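Local coordinates for teichoic acid biosynthesis protein F (Staphylococcus epidermidis, PDB 3L7I) that is a teichoic acid biosynthesis protein of a staphylococcus, with a region built on the two-domain GT-B glycosyltransferase fold, at residues Leu580-Tyr585 against Ser610-Ile615; Asn486-Glu491 against Phe654-Met659. One frame throughout, in Å; residues are numbered along the deposited sequence.

Contact 1: residues Leu580-Tyr585 against Ser610-Ile615; sequences LLRMHY and SELFLI
L580 and L612 meet through their methyl groups, with CD1 of L580 lying 4.0 Å from CD2 of L612. I615 adds to this apolar patch: its CD1 comes to 4.2 Å from CD1 of L580, so that one strand methyl touches two residues three positions apart, L612 in the last turn of the helix and I615 just past its end. The contact packs the end of strand 577-581 and nearby R582 against this end of helix 609-614, inside a Rossmann-like domain of the GT-B fold in which helices cover a parallel sheet. L580 also touches V540 and M542 of the adjoining strand 539-543, while L612 leans on V603 and Y606. Branched aliphatic residues suit this layer between sheet and helix, since they fill it without bringing a polar group that would need a partner.

The second kind of touch is between an apolar methyl and a polar group. CD1 of L612 approaches NE of R582 at 3.9 Å, and the two side chains run at about a right angle to each other. In R582, CG stands anti to the backbone N (chi1 172°) and the chain then bends at chi2 and chi3, carrying the guanidinium to the leucine.

No hydrogen bond or salt bridge joins the segments, so the pairing probably rests on dispersion and the exclusion of water, with R582 NE and NH2 hydrogen-bonded outside it.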
loop_
_atom_site.group_PDB
_atom_site.type_symbol
_atom_site.label_atom_id
_atom_site.label_comp_id
_atom_site.label_asym_id
_atom_site.label_seq_id
_atom_site.Cartn_x
_atom_site.Cartn_y
_atom_site.Cartn_z
ATOM N N LEU A 580 32.430 27.501 45.782
ATOM C CA LEU A 580 31.535 27.337 44.624
ATOM C C LEU A 580 30.973 25.926 44.556
ATOM O O LEU A 580 31.738 24.957 44.467
ATOM C CB LEU A 580 32.254 27.669 43.318
ATOM C CG LEU A 580 33.016 28.989 43.289
ATOM C CD1 LEU A 580 33.572 29.309 41.917
ATOM C CD2 LEU A 580 32.094 30.088 43.767
ATOM N N LEU A 581 29.648 25.801 44.612
ATOM C CA LEU A 581 29.008 24.490 44.567
ATOM C C LEU A 581 28.535 24.160 43.146
ATOM O O LEU A 581 27.588 24.780 42.628
ATOM C CB LEU A 581 27.823 24.423 45.535
ATOM C CG LEU A 581 28.042 24.864 46.978
ATOM C CD1 LEU A 581 26.755 24.773 47.779
ATOM C CD2 LEU A 581 29.143 24.060 47.666
ATOM N N ARG A 582 29.190 23.188 42.516
ATOM C CA ARG A 582 28.790 22.736 41.197
ATOM C C ARG A 582 28.113 21.379 41.281
ATOM O O ARG A 582 28.777 20.346 41.264
ATOM C CB ARG A 582 30.004 22.670 40.273
ATOM C CG ARG A 582 29.700 22.028 38.922
ATOM C CD ARG A 582 30.372 22.746 37.764
ATOM N NE ARG A 582 29.461 23.710 37.181
ATOM C CZ ARG A 582 29.123 23.737 35.898
ATOM N NH1 ARG A 582 29.656 22.876 35.035
ATOM N NH2 ARG A 582 28.268 24.657 35.473
ATOM N N MET A 583 26.792 21.385 41.341
ATOM C CA MET A 583 26.018 20.167 41.560
ATOM C C MET A 583 25.228 19.732 40.336
ATOM O O MET A 583 25.002 20.523 39.434
ATOM C CB MET A 583 25.020 20.422 42.685
ATOM C CG MET A 583 25.527 21.417 43.705
ATOM S SD MET A 583 26.730 20.579 44.734
ATOM C CE MET A 583 25.609 19.631 45.767
ATOM N N HIS A 584 24.789 18.475 40.326
ATOM C CA HIS A 584 23.850 18.004 39.312
ATOM C C HIS A 584 22.675 18.968 39.319
ATOM O O HIS A 584 22.386 19.584 40.346
ATOM C CB HIS A 584 23.360 16.579 39.622
ATOM C CG HIS A 584 22.459 15.991 38.568
ATOM N ND1 HIS A 584 21.087 16.121 38.601
ATOM C CD2 HIS A 584 22.742 15.260 37.462
ATOM C CE1 HIS A 584 20.563 15.501 37.558
ATOM N NE2 HIS A 584 21.544 14.970 36.853
ATOM N N TYR A 585 21.998 19.106 38.185
ATOM C CA TYR A 585 20.976 20.135 38.077
ATOM C C TYR A 585 19.789 19.832 38.982
ATOM O O TYR A 585 19.131 20.741 39.455
ATOM C CB TYR A 585 20.534 20.340 36.624
ATOM C CG TYR A 585 19.489 19.357 36.148
ATOM C CD1 TYR A 585 18.152 19.498 36.517
ATOM C CD2 TYR A 585 19.836 18.288 35.328
ATOM C CE1 TYR A 585 17.192 18.597 36.089
ATOM C CE2 TYR A 585 18.884 17.382 34.894
ATOM C CZ TYR A 585 17.561 17.542 35.277
ATOM O OH TYR A 585 16.605 16.646 34.846
ATOM N N SER A 610 35.527 25.616 32.603
ATOM C CA SER A 610 36.974 25.845 32.613
ATOM C C SER A 610 37.270 27.181 33.268
ATOM O O SER A 610 38.280 27.355 33.946
ATOM C CB SER A 610 37.527 25.845 31.196
ATOM O OG SER A 610 36.612 25.212 30.329
ATOM N N GLU A 611 36.371 28.128 33.045
ATOM C CA GLU A 611 36.451 29.408 33.715
ATOM C C GLU A 611 36.309 29.224 35.220
ATOM O O GLU A 611 37.023 29.858 35.991
ATOM C CB GLU A 611 35.399 30.378 33.168
ATOM C CG GLU A 611 35.623 30.723 31.704
ATOM C CD GLU A 611 34.674 31.767 31.189
ATOM O OE1 GLU A 611 33.669 32.046 31.874
ATOM O OE2 GLU A 611 34.930 32.311 30.091
ATOM N N LEU A 612 35.416 28.343 35.652
ATOM C CA LEU A 612 35.303 28.101 37.080
ATOM C C LEU A 612 36.625 27.531 37.648
ATOM O O LEU A 612 37.047 27.893 38.758
ATOM C CB LEU A 612 34.091 27.233 37.412
ATOM C CG LEU A 612 32.738 27.917 37.187
ATOM C CD1 LEU A 612 31.554 26.974 37.452
ATOM C CD2 LEU A 612 32.641 29.162 38.037
ATOM N N PHE A 613 37.308 26.673 36.891
ATOM C CA PHE A 613 38.597 26.177 37.379
ATOM C C PHE A 613 39.586 27.318 37.521
ATOM O O PHE A 613 40.252 27.443 38.549
ATOM C CB PHE A 613 39.202 25.093 36.471
ATOM C CG PHE A 613 38.396 23.839 36.401
ATOM C CD1 PHE A 613 37.733 23.364 37.518
ATOM C CD2 PHE A 613 38.309 23.131 35.224
ATOM C CE1 PHE A 613 36.981 22.216 37.453
ATOM C CE2 PHE A 613 37.565 21.980 35.159
ATOM C CZ PHE A 613 36.902 21.520 36.274
ATOM N N LEU A 614 39.689 28.137 36.474
ATOM C CA LEU A 614 40.673 29.220 36.421
ATOM C C LEU A 614 40.654 30.065 37.688
ATOM O O LEU A 614 41.693 30.419 38.222
ATOM C CB LEU A 614 40.428 30.119 35.216
ATOM C CG LEU A 614 41.048 29.666 33.899
ATOM C CD1 LEU A 614 41.058 30.822 32.923
ATOM C CD2 LEU A 614 42.464 29.153 34.115
ATOM N N ILE A 615 39.466 30.379 38.185
ATOM C CA ILE A 615 39.393 31.188 39.385
ATOM C C ILE A 615 39.388 30.372 40.692
ATOM O O ILE A 615 39.157 30.933 41.757
ATOM C CB ILE A 615 38.185 32.157 39.351
ATOM C CG1 ILE A 615 36.876 31.377 39.482
ATOM C CG2 ILE A 615 38.233 33.053 38.108
ATOM C CD1 ILE A 615 35.639 32.256 39.660
#

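Contact 2: residues Asn486-Glu491 against Phe654-Met659; sequences NRYSTE and FYMNYM
Y488 brings the hydroxyl end of its ring against CB of Y655, CZ of Y488 lying 3.8 Å from CB of Y655. The contact joins the first turn of helix 487-496, in the GT-B fold of this protein, to the irregular loop between strands 637-640 and 666-667. CG of Y488 is anti to the backbone N (chi1 159°), which sends the ring out from the helix toward the loop. The Y655 side chain runs at about a right angle to that of Y488, and its hydroxyl is hydrogen-bonded to D454. Beside this pair, CB of M656 stands 4.2 Å from OH of Y488. Tyrosine suits position 488 because it is long enough to bring apolar ring carbons to the loop and still ends in a hydroxyl, which is hydrogen-bonded to the backbone O of P447; an edge-to-face ring contact with F698 further packs it.

At the helix start N486 is the N-cap, a role suited to a short side chain with a carbonyl oxygen. OD1 of N486 accepts from N of S489 at 3.0 Å, in the carbonyl plane, and also from OG of S489 at 3.0 Å, a donor tilted 35° out of that plane.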
loop_
_atom_site.group_PDB
_atom_site.type_symbol
_atom_site.label_atom_id
_atom_site.label_comp_id
_atom_site.label_asym_id
_atom_site.label_seq_id
_atom_site.Cartn_x
_atom_site.Cartn_y
_atom_site.Cartn_z
ATOM N N ASN A 486 45.690 12.150 26.749
ATOM C CA ASN A 486 46.894 11.497 27.276
ATOM C C ASN A 486 47.035 10.049 26.796
ATOM O O ASN A 486 46.085 9.469 26.285
ATOM C CB ASN A 486 46.903 11.550 28.810
ATOM C CG ASN A 486 45.504 11.501 29.400
ATOM O OD1 ASN A 486 44.853 10.453 29.422
ATOM N ND2 ASN A 486 45.028 12.644 29.871
ATOM N N ARG A 487 48.215 9.461 26.972
ATOM C CA ARG A 487 48.443 8.099 26.507
ATOM C C ARG A 487 47.510 7.114 27.184
ATOM O O ARG A 487 47.032 6.174 26.562
ATOM C CB ARG A 487 49.890 7.678 26.718
ATOM C CG ARG A 487 50.217 6.388 26.006
ATOM C CD ARG A 487 49.994 6.518 24.499
ATOM N NE ARG A 487 51.255 6.470 23.752
ATOM C CZ ARG A 487 51.828 7.505 23.134
ATOM N NH1 ARG A 487 51.258 8.708 23.150
ATOM N NH2 ARG A 487 52.984 7.327 22.488
ATOM N N TYR A 488 47.265 7.347 28.466
ATOM C CA TYR A 488 46.310 6.577 29.261
ATOM C C TYR A 488 44.915 6.592 28.656
ATOM O O TYR A 488 44.257 5.566 28.579
ATOM C CB TYR A 488 46.304 7.152 30.667
ATOM C CG TYR A 488 45.097 6.883 31.531
ATOM C CD1 TYR A 488 45.093 5.840 32.444
ATOM C CD2 TYR A 488 43.993 7.726 31.493
ATOM C CE1 TYR A 488 44.005 5.614 33.256
ATOM C CE2 TYR A 488 42.903 7.509 32.301
ATOM C CZ TYR A 488 42.916 6.458 33.184
ATOM O OH TYR A 488 41.827 6.244 33.999
ATOM N N SER A 489 44.465 7.754 28.212
ATOM C CA SER A 489 43.196 7.826 27.502
ATOM C C SER A 489 43.259 7.123 26.147
ATOM O O SER A 489 42.354 6.385 25.799
ATOM C CB SER A 489 42.730 9.278 27.346
ATOM O OG SER A 489 42.066 9.724 28.516
ATOM N N THR A 490 44.320 7.354 25.384
ATOM C CA THR A 490 44.497 6.642 24.130
ATOM C C THR A 490 44.404 5.132 24.320
ATOM O O THR A 490 43.716 4.456 23.574
ATOM C CB THR A 490 45.859 6.931 23.475
ATOM O OG1 THR A 490 46.005 8.337 23.235
ATOM C CG2 THR A 490 45.985 6.171 22.157
ATOM N N GLU A 491 45.109 4.599 25.310
ATOM C CA GLU A 491 45.187 3.152 25.473
ATOM C C GLU A 491 43.810 2.592 25.818
ATOM O O GLU A 491 43.418 1.530 25.328
ATOM C CB GLU A 491 46.217 2.788 26.542
ATOM C CG GLU A 491 47.207 1.721 26.095
ATOM C CD GLU A 491 48.305 2.260 25.162
ATOM O OE1 GLU A 491 49.377 2.673 25.673
ATOM O OE2 GLU A 491 48.109 2.253 23.920
ATOM N N PHE A 654 37.422 1.151 38.008
ATOM C CA PHE A 654 38.151 2.378 37.719
ATOM C C PHE A 654 39.400 1.964 36.965
ATOM O O PHE A 654 39.969 0.912 37.237
ATOM C CB PHE A 654 38.580 3.045 39.018
ATOM C CG PHE A 654 37.512 3.889 39.662
ATOM C CD1 PHE A 654 36.222 3.918 39.157
ATOM C CD2 PHE A 654 37.800 4.634 40.798
ATOM C CE1 PHE A 654 35.241 4.699 39.764
ATOM C CE2 PHE A 654 36.833 5.400 41.409
ATOM C CZ PHE A 654 35.548 5.436 40.885
ATOM N N TYR A 655 39.840 2.783 36.020
ATOM C CA TYR A 655 41.012 2.424 35.235
ATOM C C TYR A 655 42.269 2.688 36.024
ATOM O O TYR A 655 43.287 2.016 35.838
ATOM C CB TYR A 655 41.082 3.207 33.939
ATOM C CG TYR A 655 40.009 2.861 32.938
ATOM C CD1 TYR A 655 40.023 1.650 32.255
ATOM C CD2 TYR A 655 38.997 3.771 32.643
ATOM C CE1 TYR A 655 39.053 1.351 31.325
ATOM C CE2 TYR A 655 38.034 3.477 31.717
ATOM C CZ TYR A 655 38.068 2.270 31.068
ATOM O OH TYR A 655 37.087 2.011 30.156
ATOM N N MET A 656 42.205 3.674 36.906
ATOM C CA MET A 656 43.375 4.005 37.689
ATOM C C MET A 656 43.297 3.475 39.112
ATOM O O MET A 656 42.237 3.051 39.589
ATOM C CB MET A 656 43.601 5.502 37.696
ATOM C CG MET A 656 42.440 6.275 38.230
ATOM S SD MET A 656 43.063 7.662 39.194
ATOM C CE MET A 656 44.370 8.243 38.120
ATOM N N ASN A 657 44.440 3.478 39.786
ATOM C CA ASN A 657 44.466 3.034 41.160
ATOM C C ASN A 657 44.156 4.184 42.112
ATOM O O ASN A 657 45.052 4.863 42.614
ATOM C CB ASN A 657 45.781 2.350 41.498
ATOM C CG ASN A 657 45.671 1.515 42.748
ATOM O OD1 ASN A 657 44.873 1.825 43.638
ATOM N ND2 ASN A 657 46.457 0.443 42.824
ATOM N N TYR A 658 42.860 4.384 42.332
ATOM C CA TYR A 658 42.314 5.483 43.128
ATOM C C TYR A 658 42.908 5.614 44.527
ATOM O O TYR A 658 43.154 6.725 45.013
ATOM C CB TYR A 658 40.816 5.275 43.277
ATOM C CG TYR A 658 40.044 6.443 43.840
ATOM C CD1 TYR A 658 39.462 7.374 42.998
ATOM C CD2 TYR A 658 39.862 6.587 45.203
ATOM C CE1 TYR A 658 38.736 8.430 43.492
ATOM C CE2 TYR A 658 39.139 7.649 45.720
ATOM C CZ TYR A 658 38.569 8.571 44.853
ATOM O OH TYR A 658 37.836 9.636 45.346
ATOM N N MET A 659 43.105 4.473 45.183
ATOM C CA MET A 659 43.594 4.467 46.539
ATOM C C MET A 659 44.959 5.114 46.635
ATOM O O MET A 659 45.346 5.606 47.693
ATOM C CB MET A 659 43.641 3.043 47.069
ATOM C CG MET A 659 42.757 2.838 48.273
ATOM S SD MET A 659 41.216 3.735 48.099
ATOM C CE MET A 659 40.039 2.379 48.081
#

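In the fold
Along the chain contact 1 is nested inside the loop that contact 2 closes. Their centres are 24 Å apart and their nearest atoms about 13 Å, so they do not touch. Contact 1 belongs to the six-stranded parallel sheet and its helical cover, and its segments are 25 residues apart at their nearest ends. In contact 2 the segments are 163 residues apart at their nearest ends: helix 487-496 follows strand 481-484 of the seven-stranded sheet, whereas 654-659 follows strand 637-640 of the six-stranded one. The first is thus interior to one Rossmann-like half, and the second brings together elements that follow strands of different sheets, consistent with a place between the two halves.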